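Local coordinates for protein putative O-acetylhomoserine (Thiol)-lyase (Campylobacter jejuni, PDB 4OC9) that probably uses pyridoxal 5'-phosphate to convert O-acetylhomoserine and a sulfur donor into homocysteine or methionine, as a trans-sulfuration family enzyme, at residues E351-F363 / D412-S424. Sequence-based numbering, arbitrary orientation. Where two conformers were deposited one is given.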
loop_
_atom_site.group_PDB
_atom_site.type_symbol
_atom_site.label_atom_id
_atom_site.label_comp_id
_atom_site.label_asym_id
_atom_site.label_seq_id
_atom_site.Cartn_x
_atom_site.Cartn_y
_atom_site.Cartn_z
ATOM N N GLU D 351 34.063 12.793 -22.918
ATOM C CA GLU D 351 33.582 11.761 -23.855
ATOM C C GLU D 351 33.654 10.351 -23.303
ATOM O O GLU D 351 32.805 9.517 -23.615
ATOM C CB GLU D 351 34.297 11.859 -25.207
ATOM C CG GLU D 351 33.959 13.116 -26.032
ATOM C CD GLU D 351 32.512 13.142 -26.565
ATOM O OE1 GLU D 351 31.913 12.067 -26.767
ATOM O OE2 GLU D 351 31.997 14.249 -26.853
ATOM N N HIS D 352 34.656 10.089 -22.466
ATOM C CA HIS D 352 34.832 8.770 -21.866
ATOM C C HIS D 352 33.785 8.559 -20.777
ATOM O O HIS D 352 33.154 7.510 -20.716
ATOM C CB HIS D 352 36.274 8.591 -21.383
ATOM C CG HIS D 352 36.586 7.218 -20.843
ATOM N ND1 HIS D 352 37.143 7.006 -19.596
ATOM C CD2 HIS D 352 36.338 5.983 -21.349
ATOM C CE1 HIS D 352 37.312 5.711 -19.398
ATOM N NE2 HIS D 352 36.810 5.066 -20.437
ATOM N N ALA D 353 33.551 9.589 -19.979
ATOM C CA ALA D 353 32.543 9.536 -18.903
ATOM C C ALA D 353 31.135 9.247 -19.441
ATOM O O ALA D 353 30.332 8.547 -18.829
ATOM C CB ALA D 353 32.519 10.837 -18.149
ATOM N N ARG D 354 30.874 9.778 -20.626
ATOM C CA ARG D 354 29.613 9.627 -21.278
ATOM C C ARG D 354 29.513 8.195 -21.857
ATOM O O ARG D 354 28.452 7.555 -21.766
ATOM C CB ARG D 354 29.551 10.695 -22.366
ATOM C CG ARG D 354 28.225 11.150 -22.886
ATOM C CD ARG D 354 28.425 12.193 -24.008
ATOM N NE ARG D 354 27.215 12.077 -24.840
ATOM C CZ ARG D 354 26.989 11.100 -25.743
ATOM N NH1 ARG D 354 25.860 11.072 -26.467
ATOM N NH2 ARG D 354 27.879 10.123 -25.927
ATOM N N ARG D 355 30.579 7.663 -22.460
ATOM C CA ARG D 355 30.494 6.289 -23.004
ATOM C C ARG D 355 30.211 5.303 -21.901
ATOM O O ARG D 355 29.472 4.351 -22.099
ATOM C CB ARG D 355 31.735 5.821 -23.773
ATOM C CG ARG D 355 31.934 6.469 -25.127
ATOM C CD ARG D 355 33.051 5.801 -25.930
ATOM N NE ARG D 355 34.339 5.783 -25.227
ATOM C CZ ARG D 355 35.212 6.796 -25.195
ATOM N NH1 ARG D 355 34.932 7.956 -25.771
ATOM N NH2 ARG D 355 36.354 6.670 -24.532
ATOM N N ILE D 356 30.845 5.522 -20.760
ATOM C CA ILE D 356 30.671 4.670 -19.608
ATOM C C ILE D 356 29.213 4.669 -19.196
ATOM O O ILE D 356 28.620 3.602 -19.049
ATOM C CB ILE D 356 31.564 5.115 -18.439
ATOM C CG1 ILE D 356 33.043 4.881 -18.779
ATOM C CG2 ILE D 356 31.254 4.289 -17.200
ATOM C CD1 ILE D 356 34.004 5.428 -17.760
ATOM N N CYS D 357 28.642 5.842 -18.980
ATOM C CA CYS D 357 27.222 5.938 -18.596
ATOM C C CYS D 357 26.283 5.278 -19.605
ATOM O O CYS D 357 25.285 4.683 -19.220
ATOM C CB CYS D 357 26.772 7.363 -18.448
ATOM S SG CYS D 357 27.544 8.223 -17.105
ATOM N N ASP D 358 26.635 5.332 -20.884
ATOM C CA ASP D 358 25.823 4.725 -21.925
ATOM C C ASP D 358 26.066 3.204 -22.145
ATOM O O ASP D 358 25.268 2.540 -22.818
ATOM C CB ASP D 358 26.020 5.512 -23.245
ATOM C CG ASP D 358 25.507 7.003 -23.167
ATOM O OD1 ASP D 358 24.844 7.427 -22.194
ATOM O OD2 ASP D 358 25.748 7.772 -24.115
ATOM N N LYS D 359 27.124 2.661 -21.537
ATOM C CA LYS D 359 27.480 1.233 -21.685
ATOM C C LYS D 359 27.173 0.264 -20.575
ATOM O O LYS D 359 27.213 -0.949 -20.807
ATOM C CB LYS D 359 28.972 1.011 -21.498
ATOM C CG LYS D 359 29.463 -0.128 -22.339
ATOM C CD LYS D 359 29.816 0.305 -23.758
ATOM C CE LYS D 359 30.350 -0.891 -24.593
ATOM N NZ LYS D 359 29.238 -1.766 -25.029
ATOM N N THR D 360 27.092 0.765 -19.351
ATOM C CA THR D 360 26.832 -0.117 -18.226
ATOM C C THR D 360 25.516 -0.820 -18.364
ATOM O O THR D 360 24.568 -0.250 -18.854
ATOM C CB THR D 360 26.857 0.571 -16.865
ATOM O OG1 THR D 360 25.956 1.672 -16.880
ATOM C CG2 THR D 360 28.247 1.049 -16.508
ATOM N N GLN D 361 25.488 -2.087 -17.951
ATOM C CA GLN D 361 24.278 -2.931 -17.990
ATOM C C GLN D 361 23.668 -3.213 -16.582
ATOM O O GLN D 361 22.480 -3.469 -16.477
ATOM C CB GLN D 361 24.541 -4.262 -18.708
ATOM C CG GLN D 361 25.063 -4.081 -20.124
ATOM C CD GLN D 361 24.087 -3.335 -21.031
ATOM O OE1 GLN D 361 22.869 -3.558 -20.978
ATOM N NE2 GLN D 361 24.618 -2.479 -21.910
ATOM N N LEU D 362 24.483 -3.213 -15.526
ATOM C CA LEU D 362 24.020 -3.438 -14.148
ATOM C C LEU D 362 23.893 -2.105 -13.434
ATOM O O LEU D 362 22.964 -1.916 -12.659
ATOM C CB LEU D 362 24.913 -4.387 -13.358
ATOM C CG LEU D 362 24.944 -5.817 -13.867
ATOM C CD1 LEU D 362 25.881 -6.621 -12.984
ATOM C CD2 LEU D 362 23.536 -6.418 -13.864
ATOM N N PHE D 363 24.864 -1.225 -13.620
ATOM C CA PHE D 363 24.777 0.087 -13.042
ATOM C C PHE D 363 23.719 0.760 -13.907
ATOM O O PHE D 363 23.858 0.859 -15.128
ATOM C CB PHE D 363 26.092 0.817 -13.068
ATOM C CG PHE D 363 27.069 0.327 -12.043
ATOM C CD1 PHE D 363 27.857 -0.793 -12.265
ATOM C CD2 PHE D 363 27.239 1.025 -10.866
ATOM C CE1 PHE D 363 28.785 -1.201 -11.323
ATOM C CE2 PHE D 363 28.138 0.588 -9.923
ATOM C CZ PHE D 363 28.899 -0.541 -10.149
ATOM N N ASP D 412 31.878 -9.257 -8.316
ATOM C CA ASP D 412 32.537 -9.652 -9.553
ATOM C C ASP D 412 31.693 -9.213 -10.728
ATOM O O ASP D 412 32.234 -8.741 -11.734
ATOM C CB ASP D 412 32.822 -11.144 -9.600
ATOM C CG ASP D 412 33.897 -11.561 -8.623
ATOM O OD1 ASP D 412 34.736 -10.710 -8.227
ATOM O OD2 ASP D 412 33.934 -12.752 -8.263
ATOM N N ASP D 413 30.374 -9.387 -10.618
ATOM C CA ASP D 413 29.448 -8.962 -11.685
ATOM C C ASP D 413 29.502 -7.449 -11.880
ATOM O O ASP D 413 29.519 -6.961 -13.004
ATOM C CB ASP D 413 28.021 -9.347 -11.352
ATOM C CG ASP D 413 27.790 -10.812 -11.392
ATOM O OD1 ASP D 413 28.587 -11.533 -12.016
ATOM O OD2 ASP D 413 26.784 -11.268 -10.818
ATOM N N LEU D 414 29.565 -6.715 -10.776
ATOM C CA LEU D 414 29.643 -5.268 -10.855
ATOM C C LEU D 414 30.948 -4.800 -11.502
ATOM O O LEU D 414 30.954 -3.909 -12.353
ATOM C CB LEU D 414 29.490 -4.634 -9.465
ATOM C CG LEU D 414 28.138 -4.838 -8.801
ATOM C CD1 LEU D 414 28.157 -4.133 -7.458
ATOM C CD2 LEU D 414 27.014 -4.282 -9.671
ATOM N N ILE D 415 32.054 -5.399 -11.060
ATOM C CA ILE D 415 33.383 -5.056 -11.574
ATOM C C ILE D 415 33.424 -5.353 -13.051
ATOM O O ILE D 415 33.859 -4.532 -13.830
ATOM C CB ILE D 415 34.454 -5.810 -10.807
ATOM C CG1 ILE D 415 34.596 -5.189 -9.413
ATOM C CG2 ILE D 415 35.783 -5.681 -11.522
ATOM C CD1 ILE D 415 35.527 -5.925 -8.478
ATOM N N ALA D 416 32.912 -6.515 -13.443
ATOM C CA ALA D 416 32.887 -6.882 -14.852
ATOM C C ALA D 416 32.062 -5.892 -15.697
ATOM O O ALA D 416 32.427 -5.587 -16.831
ATOM C CB ALA D 416 32.330 -8.290 -15.034
ATOM N N ASP D 417 30.939 -5.427 -15.166
ATOM C CA ASP D 417 30.087 -4.492 -15.904
ATOM C C ASP D 417 30.865 -3.172 -16.076
ATOM O O ASP D 417 30.854 -2.572 -17.149
ATOM C CB ASP D 417 28.768 -4.268 -15.152
ATOM C CG ASP D 417 27.808 -3.366 -15.903
ATOM O OD1 ASP D 417 27.659 -3.508 -17.140
ATOM O OD2 ASP D 417 27.162 -2.505 -15.258
ATOM N N LEU D 418 31.502 -2.695 -15.014
ATOM C CA LEU D 418 32.287 -1.439 -15.104
ATOM C C LEU D 418 33.484 -1.603 -15.986
ATOM O O LEU D 418 33.848 -0.711 -16.730
ATOM C CB LEU D 418 32.790 -1.003 -13.768
ATOM C CG LEU D 418 31.811 -0.449 -12.795
ATOM C CD1 LEU D 418 32.499 -0.233 -11.474
ATOM C CD2 LEU D 418 31.262 0.865 -13.334
ATOM N N LYS D 419 34.071 -2.785 -15.940
ATOM C CA LYS D 419 35.223 -3.030 -16.747
ATOM C C LYS D 419 34.893 -2.870 -18.225
ATOM O O LYS D 419 35.606 -2.178 -18.953
ATOM C CB LYS D 419 35.766 -4.442 -16.509
ATOM C CG LYS D 419 37.092 -4.732 -17.196
ATOM C CD LYS D 419 37.562 -6.149 -16.911
ATOM C CE LYS D 419 39.018 -6.374 -17.276
ATOM N NZ LYS D 419 39.368 -6.182 -18.696
ATOM N N GLN D 420 33.860 -3.552 -18.678
ATOM C CA GLN D 420 33.516 -3.483 -20.108
ATOM C C GLN D 420 33.117 -2.071 -20.515
ATOM O O GLN D 420 33.423 -1.642 -21.625
ATOM C CB GLN D 420 32.510 -4.597 -20.522
ATOM C CG GLN D 420 31.111 -4.533 -19.906
ATOM C CD GLN D 420 30.219 -3.453 -20.509
ATOM O OE1 GLN D 420 30.281 -3.178 -21.708
ATOM N NE2 GLN D 420 29.322 -2.909 -19.703
ATOM N N ALA D 421 32.473 -1.337 -19.619
ATOM C CA ALA D 421 32.046 0.028 -19.949
ATOM C C ALA D 421 33.249 0.953 -20.069
ATOM O O ALA D 421 33.380 1.722 -21.029
ATOM C CB ALA D 421 31.077 0.531 -18.924
ATOM N N ILE D 422 34.138 0.847 -19.112
ATOM C CA ILE D 422 35.363 1.643 -19.107
ATOM C C ILE D 422 36.301 1.383 -20.276
ATOM O O ILE D 422 36.869 2.306 -20.836
ATOM C CB ILE D 422 36.143 1.303 -17.842
ATOM C CG1 ILE D 422 35.412 1.845 -16.610
ATOM C CG2 ILE D 422 37.551 1.833 -17.906
ATOM C CD1 ILE D 422 36.026 1.326 -15.322
ATOM N N GLU D 423 36.459 0.120 -20.628
ATOM C CA GLU D 423 37.354 -0.301 -21.711
ATOM C C GLU D 423 36.802 -0.053 -23.090
ATOM O O GLU D 423 37.456 -0.383 -24.061
ATOM C CB GLU D 423 37.806 -1.748 -21.488
ATOM C CG GLU D 423 38.607 -1.875 -20.199
ATOM C CD GLU D 423 38.978 -3.282 -19.839
ATOM O OE1 GLU D 423 38.603 -4.245 -20.562
ATOM O OE2 GLU D 423 39.595 -3.460 -18.761
ATOM N N SER D 424 35.544 0.382 -23.179
ATOM C CA SER D 424 34.935 0.747 -24.478
ATOM C C SER D 424 34.710 2.236 -24.424
ATOM O O SER D 424 35.741 2.912 -24.278
ATOM C CB SER D 424 33.693 -0.033 -24.956
ATOM O OG SER D 424 33.985 -1.335 -25.469
ATOM O OXT SER D 424 33.590 2.777 -24.478
#
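Asp417 reaches from helix 412-422 into the turn that follows helix 351-359 and takes up three consecutive backbone amides. Its CB leaves the helix toward the turn, and with CG trans to the backbone N (chi1 -177°) the carboxylate stands against residues 361-363. CG lies 3.3 Å from both Gln361 N and Leu362 N. OD1 accepts from Gln361 N at 2.7 Å through its syn lone pair, and Gln420 NE2, one helical turn on, approaches the same oxygen from above the carboxylate plane. OD2 binds Leu362 N (2.8 Å), which comes from well above that plane, and Phe363 N (3.1 Å), which arrives nearly along the C-O axis. Four N-H groups thus grip the buried carboxylate and fix its rotation, and they would probably stabilise its negative charge. Gln420 NE2 also donates almost straight to Lys359 O, tying the backbone at Lys359 to the same cluster.

Beside this cluster Leu418 CD2 lies over one face of the Phe363 ring, 4.1 Å from its centroid, a CH-pi contact. At the far end His352 NE2 donates to a lone pair of Ile422 O (2.8 Å, 174°), while Arg355 forms a weakly bonded salt bridge with the C-terminal carboxylate of Ser424.

The two helices cross at 134°, their axes 8.5 Å apart, with Ile356 packed on Ala421 and Ile422. Beneath them Ile356 and Phe363 rest on strands 375-377 and 401-405 of the five-stranded C-terminal sheet; Leu418 rests on strand 401-405 and, with Ile422, also touches the long helix 276-309.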